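PDB 3UQZ: DNA processing protein DprA from Streptococcus pneumoniae, which binds single-stranded DNA cooperatively, protects it from nucleases and helps load RecA onto it during natural transformation. Local coordinates for residues V221-L231 and G254-L262; I162-Y173 and L189-P200. All blocks are in the same frame, centred on the assembly; numbering follows the deposited sequence.

Contact 1: residues V221-L231 and G254-L262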
loop_
_atom_site.group_PDB
_atom_site.type_symbol
_atom_site.label_atom_id
_atom_site.label_comp_id
_atom_site.label_asym_id
_atom_site.label_seq_id
_atom_site.Cartn_x
_atom_site.Cartn_y
_atom_site.Cartn_z
ATOM N N VAL A 221 -6.611 -8.905 -5.249
ATOM C CA VAL A 221 -5.425 -9.696 -4.882
ATOM C C VAL A 221 -5.266 -9.771 -3.383
ATOM O O VAL A 221 -5.483 -8.786 -2.680
ATOM C CB VAL A 221 -4.081 -9.248 -5.492
ATOM C CG1 VAL A 221 -3.375 -10.406 -6.183
ATOM C CG2 VAL A 221 -4.207 -8.013 -6.371
ATOM N N ALA A 222 -4.811 -10.926 -2.913
ATOM C CA ALA A 222 -4.524 -11.193 -1.518
ATOM C C ALA A 222 -3.461 -12.253 -1.461
ATOM O O ALA A 222 -3.583 -13.301 -2.100
ATOM C CB ALA A 222 -5.764 -11.671 -0.800
ATOM N N GLU A 223 -2.400 -11.964 -0.709
ATOM C CA GLU A 223 -1.263 -12.850 -0.507
ATOM C C GLU A 223 -0.627 -13.321 -1.808
ATOM O O GLU A 223 -0.480 -14.515 -2.032
ATOM C CB GLU A 223 -1.587 -14.002 0.475
ATOM C CG GLU A 223 -1.945 -13.518 1.874
ATOM C CD GLU A 223 -1.626 -14.451 3.024
ATOM O OE1 GLU A 223 -1.448 -15.669 2.785
ATOM O OE2 GLU A 223 -1.598 -13.965 4.178
ATOM N N ALA A 224 -0.243 -12.374 -2.660
ATOM C CA ALA A 224 0.455 -12.673 -3.900
ATOM C C ALA A 224 1.944 -12.526 -3.605
ATOM O O ALA A 224 2.369 -11.512 -3.048
ATOM C CB ALA A 224 0.020 -11.717 -5.002
ATOM N N LYS A 225 2.705 -13.596 -3.844
ATOM C CA LYS A 225 4.150 -13.620 -3.630
ATOM C C LYS A 225 4.817 -13.002 -4.847
ATOM O O LYS A 225 4.156 -12.780 -5.863
ATOM C CB LYS A 225 4.651 -15.059 -3.456
ATOM C CG LYS A 225 4.319 -15.655 -2.111
ATOM C CD LYS A 225 4.500 -17.137 -2.138
ATOM C CE LYS A 225 3.645 -17.773 -1.081
ATOM N NZ LYS A 225 4.033 -19.186 -0.848
HETATM N N MSE A 226 6.116 -12.709 -4.757
HETATM C CA MSE A 226 6.843 -12.203 -5.913
HETATM C C MSE A 226 6.969 -13.369 -6.886
HETATM O O MSE A 226 7.008 -14.524 -6.457
HETATM C CB MSE A 226 8.225 -11.689 -5.511
HETATM C CG MSE A 226 8.180 -10.352 -4.807
HETATM SE SE MSE A 226 7.424 -8.885 -5.857
HETATM C CE MSE A 226 8.043 -7.440 -4.700
ATOM N N ARG A 227 6.972 -13.071 -8.188
ATOM C CA ARG A 227 7.067 -14.046 -9.282
ATOM C C ARG A 227 6.050 -15.215 -9.188
ATOM O O ARG A 227 6.336 -16.333 -9.612
ATOM C CB ARG A 227 8.543 -14.460 -9.573
ATOM C CG ARG A 227 9.250 -15.293 -8.495
ATOM C CD ARG A 227 10.754 -15.068 -8.436
ATOM N NE ARG A 227 11.126 -13.799 -7.795
ATOM C CZ ARG A 227 11.247 -13.615 -6.479
ATOM N NH1 ARG A 227 10.997 -14.606 -5.631
ATOM N NH2 ARG A 227 11.607 -12.426 -6.003
ATOM N N SER A 228 4.852 -14.923 -8.638
ATOM C CA SER A 228 3.745 -15.862 -8.448
ATOM C C SER A 228 2.765 -15.790 -9.615
ATOM O O SER A 228 2.836 -14.854 -10.426
ATOM C CB SER A 228 3.003 -15.542 -7.154
ATOM O OG SER A 228 2.366 -14.281 -7.247
ATOM N N GLY A 229 1.850 -16.762 -9.669
ATOM C CA GLY A 229 0.805 -16.828 -10.683
ATOM C C GLY A 229 -0.201 -15.698 -10.562
ATOM O O GLY A 229 -0.620 -15.138 -11.577
ATOM N N SER A 230 -0.571 -15.338 -9.309
ATOM C CA SER A 230 -1.527 -14.275 -8.976
ATOM C C SER A 230 -1.025 -12.910 -9.457
ATOM O O SER A 230 -1.810 -12.118 -9.983
ATOM C CB SER A 230 -1.802 -14.240 -7.476
ATOM O OG SER A 230 -1.456 -15.451 -6.822
ATOM N N LEU A 231 0.291 -12.656 -9.303
ATOM C CA LEU A 231 0.952 -11.422 -9.726
ATOM C C LEU A 231 0.900 -11.284 -11.239
ATOM O O LEU A 231 0.572 -10.206 -11.737
ATOM C CB LEU A 231 2.404 -11.395 -9.212
ATOM C CG LEU A 231 3.245 -10.149 -9.533
ATOM C CD1 LEU A 231 2.862 -8.978 -8.664
ATOM C CD2 LEU A 231 4.704 -10.437 -9.352
ATOM N N GLY A 254 6.724 -12.332 3.393
ATOM C CA GLY A 254 7.048 -12.550 1.986
ATOM C C GLY A 254 5.798 -12.891 1.186
ATOM O O GLY A 254 5.798 -12.830 -0.051
ATOM N N LEU A 255 4.710 -13.230 1.906
ATOM C CA LEU A 255 3.403 -13.587 1.376
ATOM C C LEU A 255 2.698 -12.471 0.617
ATOM O O LEU A 255 2.053 -12.766 -0.382
ATOM C CB LEU A 255 2.493 -14.085 2.507
ATOM C CG LEU A 255 2.610 -15.557 2.874
ATOM C CD1 LEU A 255 2.049 -15.796 4.243
ATOM C CD2 LEU A 255 1.898 -16.442 1.853
ATOM N N SER A 256 2.781 -11.209 1.087
ATOM C CA SER A 256 2.092 -10.089 0.433
ATOM C C SER A 256 2.996 -9.172 -0.400
ATOM O O SER A 256 2.580 -8.067 -0.749
ATOM C CB SER A 256 1.283 -9.291 1.449
ATOM O OG SER A 256 0.211 -10.056 1.973
ATOM N N ASP A 257 4.206 -9.647 -0.754
ATOM C CA ASP A 257 5.199 -8.889 -1.516
ATOM C C ASP A 257 4.704 -8.441 -2.879
ATOM O O ASP A 257 5.018 -7.333 -3.306
ATOM C CB ASP A 257 6.524 -9.671 -1.649
ATOM C CG ASP A 257 7.371 -9.841 -0.387
ATOM O OD1 ASP A 257 6.917 -9.418 0.707
ATOM O OD2 ASP A 257 8.479 -10.426 -0.489
ATOM N N GLY A 258 3.949 -9.306 -3.547
ATOM C CA GLY A 258 3.383 -9.045 -4.866
ATOM C C GLY A 258 2.298 -7.992 -4.828
ATOM O O GLY A 258 2.236 -7.144 -5.717
ATOM N N CYS A 259 1.448 -8.031 -3.773
ATOM C CA CYS A 259 0.379 -7.064 -3.502
ATOM C C CYS A 259 0.996 -5.695 -3.302
ATOM O O CYS A 259 0.503 -4.714 -3.851
ATOM C CB CYS A 259 -0.425 -7.467 -2.267
ATOM S SG CYS A 259 -1.277 -9.057 -2.402
ATOM N N HIS A 260 2.072 -5.639 -2.495
ATOM C CA HIS A 260 2.806 -4.424 -2.158
ATOM C C HIS A 260 3.460 -3.822 -3.384
ATOM O O HIS A 260 3.373 -2.610 -3.573
ATOM C CB HIS A 260 3.815 -4.695 -1.032
ATOM C CG HIS A 260 3.183 -5.076 0.273
ATOM N ND1 HIS A 260 3.910 -5.711 1.257
ATOM C CD2 HIS A 260 1.910 -4.905 0.711
ATOM C CE1 HIS A 260 3.067 -5.903 2.259
ATOM N NE2 HIS A 260 1.850 -5.441 1.974
ATOM N N HIS A 261 4.060 -4.669 -4.244
ATOM C CA HIS A 261 4.691 -4.255 -5.498
ATOM C C HIS A 261 3.627 -3.645 -6.428
ATOM O O HIS A 261 3.877 -2.594 -7.019
ATOM C CB HIS A 261 5.398 -5.449 -6.163
ATOM C CG HIS A 261 5.915 -5.167 -7.538
ATOM N ND1 HIS A 261 7.097 -4.465 -7.742
ATOM C CD2 HIS A 261 5.396 -5.503 -8.743
ATOM C CE1 HIS A 261 7.253 -4.393 -9.055
ATOM N NE2 HIS A 261 6.261 -5.010 -9.701
ATOM N N LEU A 262 2.432 -4.285 -6.515
ATOM C CA LEU A 262 1.312 -3.832 -7.341
ATOM C C LEU A 262 0.809 -2.453 -6.910
ATOM O O LEU A 262 0.579 -1.602 -7.772
ATOM C CB LEU A 262 0.160 -4.860 -7.347
ATOM C CG LEU A 262 0.331 -6.090 -8.256
ATOM C CD1 LEU A 262 -0.496 -7.253 -7.753
ATOM C CD2 LEU A 262 0.006 -5.770 -9.698
HETATM O O HOH W 1 -2.357 -9.804 1.267
HETATM O O HOH W 2 7.403 -12.975 -2.318
#

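Contact 2: residues I162-Y173 and L189-P200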
loop_
_atom_site.group_PDB
_atom_site.type_symbol
_atom_site.label_atom_id
_atom_site.label_comp_id
_atom_site.label_asym_id
_atom_site.label_seq_id
_atom_site.Cartn_x
_atom_site.Cartn_y
_atom_site.Cartn_z
ATOM N N ILE A 162 -18.659 -17.686 -9.779
ATOM C CA ILE A 162 -18.297 -18.330 -11.049
ATOM C C ILE A 162 -16.907 -18.934 -10.872
ATOM O O ILE A 162 -15.995 -18.234 -10.432
ATOM C CB ILE A 162 -18.343 -17.387 -12.297
ATOM C CG1 ILE A 162 -19.752 -16.829 -12.549
ATOM C CG2 ILE A 162 -17.800 -18.096 -13.562
ATOM C CD1 ILE A 162 -19.810 -15.682 -13.550
ATOM N N ALA A 163 -16.742 -20.223 -11.214
ATOM C CA ALA A 163 -15.446 -20.912 -11.194
ATOM C C ALA A 163 -14.960 -21.159 -12.627
ATOM O O ALA A 163 -15.738 -21.599 -13.481
ATOM C CB ALA A 163 -15.539 -22.223 -10.446
ATOM N N VAL A 164 -13.687 -20.840 -12.901
ATOM C CA VAL A 164 -13.046 -21.072 -14.208
ATOM C C VAL A 164 -11.974 -22.150 -13.933
ATOM O O VAL A 164 -11.047 -21.910 -13.163
ATOM C CB VAL A 164 -12.483 -19.763 -14.848
ATOM C CG1 VAL A 164 -11.968 -19.999 -16.264
ATOM C CG2 VAL A 164 -13.541 -18.664 -14.853
ATOM N N ILE A 165 -12.171 -23.361 -14.451
ATOM C CA ILE A 165 -11.256 -24.474 -14.176
ATOM C C ILE A 165 -10.188 -24.718 -15.251
ATOM O O ILE A 165 -10.274 -24.176 -16.361
ATOM C CB ILE A 165 -12.036 -25.761 -13.783
ATOM C CG1 ILE A 165 -13.027 -26.199 -14.889
ATOM C CG2 ILE A 165 -12.723 -25.578 -12.418
ATOM C CD1 ILE A 165 -13.649 -27.595 -14.712
ATOM N N GLY A 166 -9.175 -25.506 -14.887
ATOM C CA GLY A 166 -8.077 -25.900 -15.768
ATOM C C GLY A 166 -8.098 -27.368 -16.158
ATOM O O GLY A 166 -7.067 -27.940 -16.511
ATOM N N THR A 167 -9.280 -28.003 -16.062
ATOM C CA THR A 167 -9.528 -29.415 -16.389
ATOM C C THR A 167 -10.893 -29.528 -17.107
ATOM O O THR A 167 -11.575 -28.506 -17.302
ATOM C CB THR A 167 -9.596 -30.262 -15.105
ATOM O OG1 THR A 167 -10.806 -29.979 -14.404
ATOM C CG2 THR A 167 -8.391 -30.107 -14.204
ATOM N N GLY A 168 -11.293 -30.768 -17.443
ATOM C CA GLY A 168 -12.600 -31.056 -18.013
ATOM C C GLY A 168 -13.625 -30.935 -16.899
ATOM O O GLY A 168 -13.258 -31.033 -15.711
ATOM N N LEU A 169 -14.913 -30.717 -17.255
ATOM C CA LEU A 169 -15.999 -30.547 -16.281
ATOM C C LEU A 169 -16.335 -31.808 -15.443
ATOM O O LEU A 169 -17.108 -31.720 -14.484
ATOM C CB LEU A 169 -17.255 -29.919 -16.929
ATOM C CG LEU A 169 -17.101 -28.475 -17.442
ATOM C CD1 LEU A 169 -18.131 -28.158 -18.446
ATOM C CD2 LEU A 169 -17.155 -27.453 -16.313
ATOM N N ASP A 170 -15.719 -32.960 -15.786
ATOM C CA ASP A 170 -15.875 -34.258 -15.110
ATOM C C ASP A 170 -14.588 -34.638 -14.362
ATOM O O ASP A 170 -14.452 -35.770 -13.871
ATOM C CB ASP A 170 -16.268 -35.363 -16.122
ATOM C CG ASP A 170 -15.443 -35.450 -17.404
ATOM O OD1 ASP A 170 -14.481 -34.654 -17.562
ATOM O OD2 ASP A 170 -15.788 -36.275 -18.269
ATOM N N VAL A 171 -13.636 -33.679 -14.304
ATOM C CA VAL A 171 -12.331 -33.806 -13.650
ATOM C C VAL A 171 -12.255 -32.774 -12.509
ATOM O O VAL A 171 -12.766 -31.659 -12.639
ATOM C CB VAL A 171 -11.157 -33.697 -14.666
ATOM C CG1 VAL A 171 -9.794 -33.765 -13.974
ATOM C CG2 VAL A 171 -11.268 -34.767 -15.752
ATOM N N PHE A 172 -11.636 -33.155 -11.386
ATOM C CA PHE A 172 -11.595 -32.289 -10.226
ATOM C C PHE A 172 -10.187 -31.947 -9.773
ATOM O O PHE A 172 -9.432 -32.846 -9.410
ATOM C CB PHE A 172 -12.470 -32.888 -9.098
ATOM C CG PHE A 172 -13.890 -33.181 -9.546
ATOM C CD1 PHE A 172 -14.872 -32.195 -9.494
ATOM C CD2 PHE A 172 -14.226 -34.417 -10.092
ATOM C CE1 PHE A 172 -16.162 -32.444 -9.963
ATOM C CE2 PHE A 172 -15.515 -34.662 -10.568
ATOM C CZ PHE A 172 -16.478 -33.676 -10.491
ATOM N N TYR A 173 -9.810 -30.654 -9.837
ATOM C CA TYR A 173 -8.495 -30.210 -9.375
ATOM C C TYR A 173 -8.563 -28.908 -8.572
ATOM O O TYR A 173 -9.014 -27.898 -9.107
ATOM C CB TYR A 173 -7.444 -30.137 -10.500
ATOM C CG TYR A 173 -6.061 -29.764 -9.997
ATOM C CD1 TYR A 173 -5.165 -30.739 -9.566
ATOM C CD2 TYR A 173 -5.654 -28.433 -9.938
ATOM C CE1 TYR A 173 -3.899 -30.401 -9.096
ATOM C CE2 TYR A 173 -4.394 -28.082 -9.458
ATOM C CZ TYR A 173 -3.518 -29.071 -9.036
ATOM O OH TYR A 173 -2.271 -28.734 -8.570
ATOM N N LEU A 189 -22.235 -21.410 -11.481
ATOM C CA LEU A 189 -21.695 -21.622 -12.828
ATOM C C LEU A 189 -20.197 -22.001 -12.826
ATOM O O LEU A 189 -19.383 -21.332 -12.184
ATOM C CB LEU A 189 -21.930 -20.360 -13.672
ATOM C CG LEU A 189 -21.434 -20.339 -15.126
ATOM C CD1 LEU A 189 -22.160 -21.372 -16.006
ATOM C CD2 LEU A 189 -21.579 -18.945 -15.712
ATOM N N VAL A 190 -19.846 -23.076 -13.553
ATOM C CA VAL A 190 -18.465 -23.538 -13.728
ATOM C C VAL A 190 -18.176 -23.429 -15.217
ATOM O O VAL A 190 -18.951 -23.946 -16.027
ATOM C CB VAL A 190 -18.187 -24.989 -13.221
ATOM C CG1 VAL A 190 -16.699 -25.312 -13.278
ATOM C CG2 VAL A 190 -18.717 -25.217 -11.815
ATOM N N LEU A 191 -17.085 -22.747 -15.577
ATOM C CA LEU A 191 -16.669 -22.585 -16.973
ATOM C C LEU A 191 -15.344 -23.317 -17.236
ATOM O O LEU A 191 -14.487 -23.420 -16.340
ATOM C CB LEU A 191 -16.522 -21.102 -17.346
ATOM C CG LEU A 191 -17.776 -20.228 -17.312
ATOM C CD1 LEU A 191 -17.397 -18.744 -17.344
ATOM C CD2 LEU A 191 -18.752 -20.570 -18.461
ATOM N N SER A 192 -15.174 -23.811 -18.479
ATOM C CA SER A 192 -13.960 -24.516 -18.919
ATOM C C SER A 192 -13.772 -24.459 -20.434
ATOM O O SER A 192 -14.745 -24.509 -21.181
ATOM C CB SER A 192 -13.973 -25.974 -18.459
ATOM O OG SER A 192 -12.722 -26.596 -18.699
ATOM N N GLU A 193 -12.521 -24.376 -20.883
ATOM C CA GLU A 193 -12.162 -24.382 -22.304
ATOM C C GLU A 193 -11.852 -25.822 -22.721
ATOM O O GLU A 193 -11.756 -26.102 -23.905
ATOM C CB GLU A 193 -10.895 -23.541 -22.518
ATOM C CG GLU A 193 -11.131 -22.210 -23.201
ATOM C CD GLU A 193 -9.863 -21.444 -23.513
ATOM O OE1 GLU A 193 -9.851 -20.714 -24.527
ATOM O OE2 GLU A 193 -8.861 -21.613 -22.781
ATOM N N TYR A 194 -11.671 -26.716 -21.732
ATOM C CA TYR A 194 -11.278 -28.108 -21.882
ATOM C C TYR A 194 -12.439 -29.085 -21.936
ATOM O O TYR A 194 -13.411 -28.962 -21.197
ATOM C CB TYR A 194 -10.246 -28.477 -20.802
ATOM C CG TYR A 194 -9.182 -27.406 -20.683
ATOM C CD1 TYR A 194 -8.222 -27.236 -21.681
ATOM C CD2 TYR A 194 -9.210 -26.481 -19.646
ATOM C CE1 TYR A 194 -7.309 -26.184 -21.636
ATOM C CE2 TYR A 194 -8.293 -25.432 -19.585
ATOM C CZ TYR A 194 -7.336 -25.297 -20.576
ATOM O OH TYR A 194 -6.443 -24.258 -20.543
ATOM N N GLY A 195 -12.329 -30.037 -22.847
ATOM C CA GLY A 195 -13.347 -31.049 -23.085
ATOM C C GLY A 195 -13.333 -32.177 -22.075
ATOM O O GLY A 195 -12.473 -32.200 -21.192
ATOM N N PRO A 196 -14.271 -33.144 -22.197
ATOM C CA PRO A 196 -14.341 -34.243 -21.216
ATOM C C PRO A 196 -13.052 -35.023 -20.963
ATOM O O PRO A 196 -12.322 -35.355 -21.899
ATOM C CB PRO A 196 -15.453 -35.134 -21.773
ATOM C CG PRO A 196 -16.317 -34.206 -22.569
ATOM C CD PRO A 196 -15.354 -33.248 -23.196
ATOM N N GLY A 197 -12.765 -35.277 -19.694
ATOM C CA GLY A 197 -11.605 -36.056 -19.280
ATOM C C GLY A 197 -10.244 -35.393 -19.324
ATOM O O GLY A 197 -9.251 -36.052 -19.009
ATOM N N GLU A 198 -10.166 -34.092 -19.694
ATOM C CA GLU A 198 -8.899 -33.355 -19.760
ATOM C C GLU A 198 -8.306 -33.125 -18.371
ATOM O O GLU A 198 -9.008 -32.703 -17.449
ATOM C CB GLU A 198 -9.017 -32.056 -20.571
ATOM C CG GLU A 198 -9.254 -32.301 -22.051
ATOM C CD GLU A 198 -8.642 -31.283 -22.995
ATOM O OE1 GLU A 198 -7.398 -31.138 -22.980
ATOM O OE2 GLU A 198 -9.399 -30.674 -23.786
ATOM N N GLN A 199 -7.012 -33.429 -18.237
ATOM C CA GLN A 199 -6.239 -33.408 -16.997
ATOM C C GLN A 199 -5.647 -32.050 -16.579
ATOM O O GLN A 199 -5.389 -31.208 -17.445
ATOM C CB GLN A 199 -5.121 -34.483 -17.083
ATOM C CG GLN A 199 -5.620 -35.931 -17.121
ATOM C CD GLN A 199 -6.498 -36.278 -15.953
ATOM O OE1 GLN A 199 -7.713 -36.414 -16.104
ATOM N NE2 GLN A 199 -5.912 -36.407 -14.766
ATOM N N PRO A 200 -5.357 -31.847 -15.262
ATOM C CA PRO A 200 -4.751 -30.573 -14.822
ATOM C C PRO A 200 -3.282 -30.357 -15.257
ATOM O O PRO A 200 -2.360 -30.329 -14.427
ATOM C CB PRO A 200 -4.918 -30.622 -13.299
ATOM C CG PRO A 200 -4.946 -32.049 -12.971
ATOM C CD PRO A 200 -5.617 -32.735 -14.108
HETATM O O HOH W 3 -10.874 -23.055 -18.991
HETATM O O HOH W 4 -15.126 -30.503 -19.943
#

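Contact 1: residues V221-L231 and G254-L262
Ala224 N points at Cys259 SG in a nearly straight N-H...S bond (3.5 Å, 166°), while Ala224 O accepts from Gly258 N at 2.8 Å. That second donor stands above the carbonyl plane, 36° out of it, and belongs to the first turn of helix 257-264. Two waters add polar links: one joins Glu223 N to Ser256 OG, the other Met226 N to Gly254 O.

Apolar contacts fill in around these bonds. Met226 (a selenomethionine), bent at chi2 (-61°), runs across the helix start at about a right angle to Asp257 and His261; its CG meets Asp257 CB at 3.6 Å and its CE reaches His261 CB at the same distance. Leu262 CD1 takes Val221 CG2 at 4.0 Å, and Leu231 CD1 lies 3.9 Å from Leu262 CG. Leu255 packs its aliphatic end beside the Glu223 carboxylate, CD2 to OE1 3.6 Å, while Glu223 OE2 is held by Ser118.

One backbone bond, one N-H...S bond and side-chain packing thus join the loop after strand 218-222 of the Rossmann-like domain to a helix start. Both backbone polar atoms of buried Ala224 are thereby satisfied, and Gly258, lacking a side chain, lets the two segments come close.

Contact 2: residues I162-Y173 and L189-P200
Tyr173 lays one ring face over the pyrrolidine of Pro200: CB of the proline sits 4.0 Å from the ring centroid, 27° off the normal, a CH-pi contact. With CG anti to the backbone N (chi1 -176°), the tyrosine turns its ring to the proline, whose CB also touches Thr167 CG2 at 3.6 Å.

At the other end the two strands pair in parallel, Ile162 with Leu189, Ala163 with Val190 and Val164 with Leu191. Three backbone bonds alternate along the ladder: Ala163 N to Leu189 O, Leu191 N to Ala163 O, and Ile165 N to Leu191 O. On one face of the sheet Ile162 CG2 meets Leu191 CD1; on the face of Ala163 and Val190, Val190 CG1 is met from beyond the strand by Ile165 CD1 and by Leu169 CD2, the latter at 3.7 Å, with the leucine and valine side chains running alongside one another but pointing opposite ways.

Beyond the strands the loops stay linked by polar groups. Ser192 OG donates across to Thr167 O at 2.6 Å and, within its own segment, accepts from Tyr194 N, an ST turn; the one hydroxyl thereby links the two loops. Gly168 N gives a bond to Glu198 O (3.0 Å). Asp170 OD1 receives Gly197 N through its syn lone pair, 2.8 Å long and 167° at the hydrogen, and its OD2 forms a salt bridge with Lys70.

Strands 161-164 and 189-192 are the two strands of a beta-alpha-beta unit whose connecting helix 178-187 meets Val190 through Ile184. Strands 137-140 and 94-99 flank the pair in the sheet, and helix 204-215 packs against Val164, Tyr194 and Pro200, its His204 stacking on the Tyr194 ring.

Overall arrangement
Both contacts reach the same mixed sheet of the Rossmann-like domain but lie on different parts of it. Contact 2 joins neighbouring strands 161-164 and 189-192 and their following loops, whereas contact 1 lies at the end of strand 218-222, three places from 161-164 across strands 137-140 and 108-113. Their centres are 26 Å apart and their nearest atoms about 12 Å, so they do not touch. Along the chain they follow in series, with helix 204-215 in between. Contact 1 approaches the second subunit, where His260 packs on its Pro248, and a sulfate, probably from the crystallisation liquor, lies about 6 Å from the Lys225 side chain; contact 2 touches no other chain.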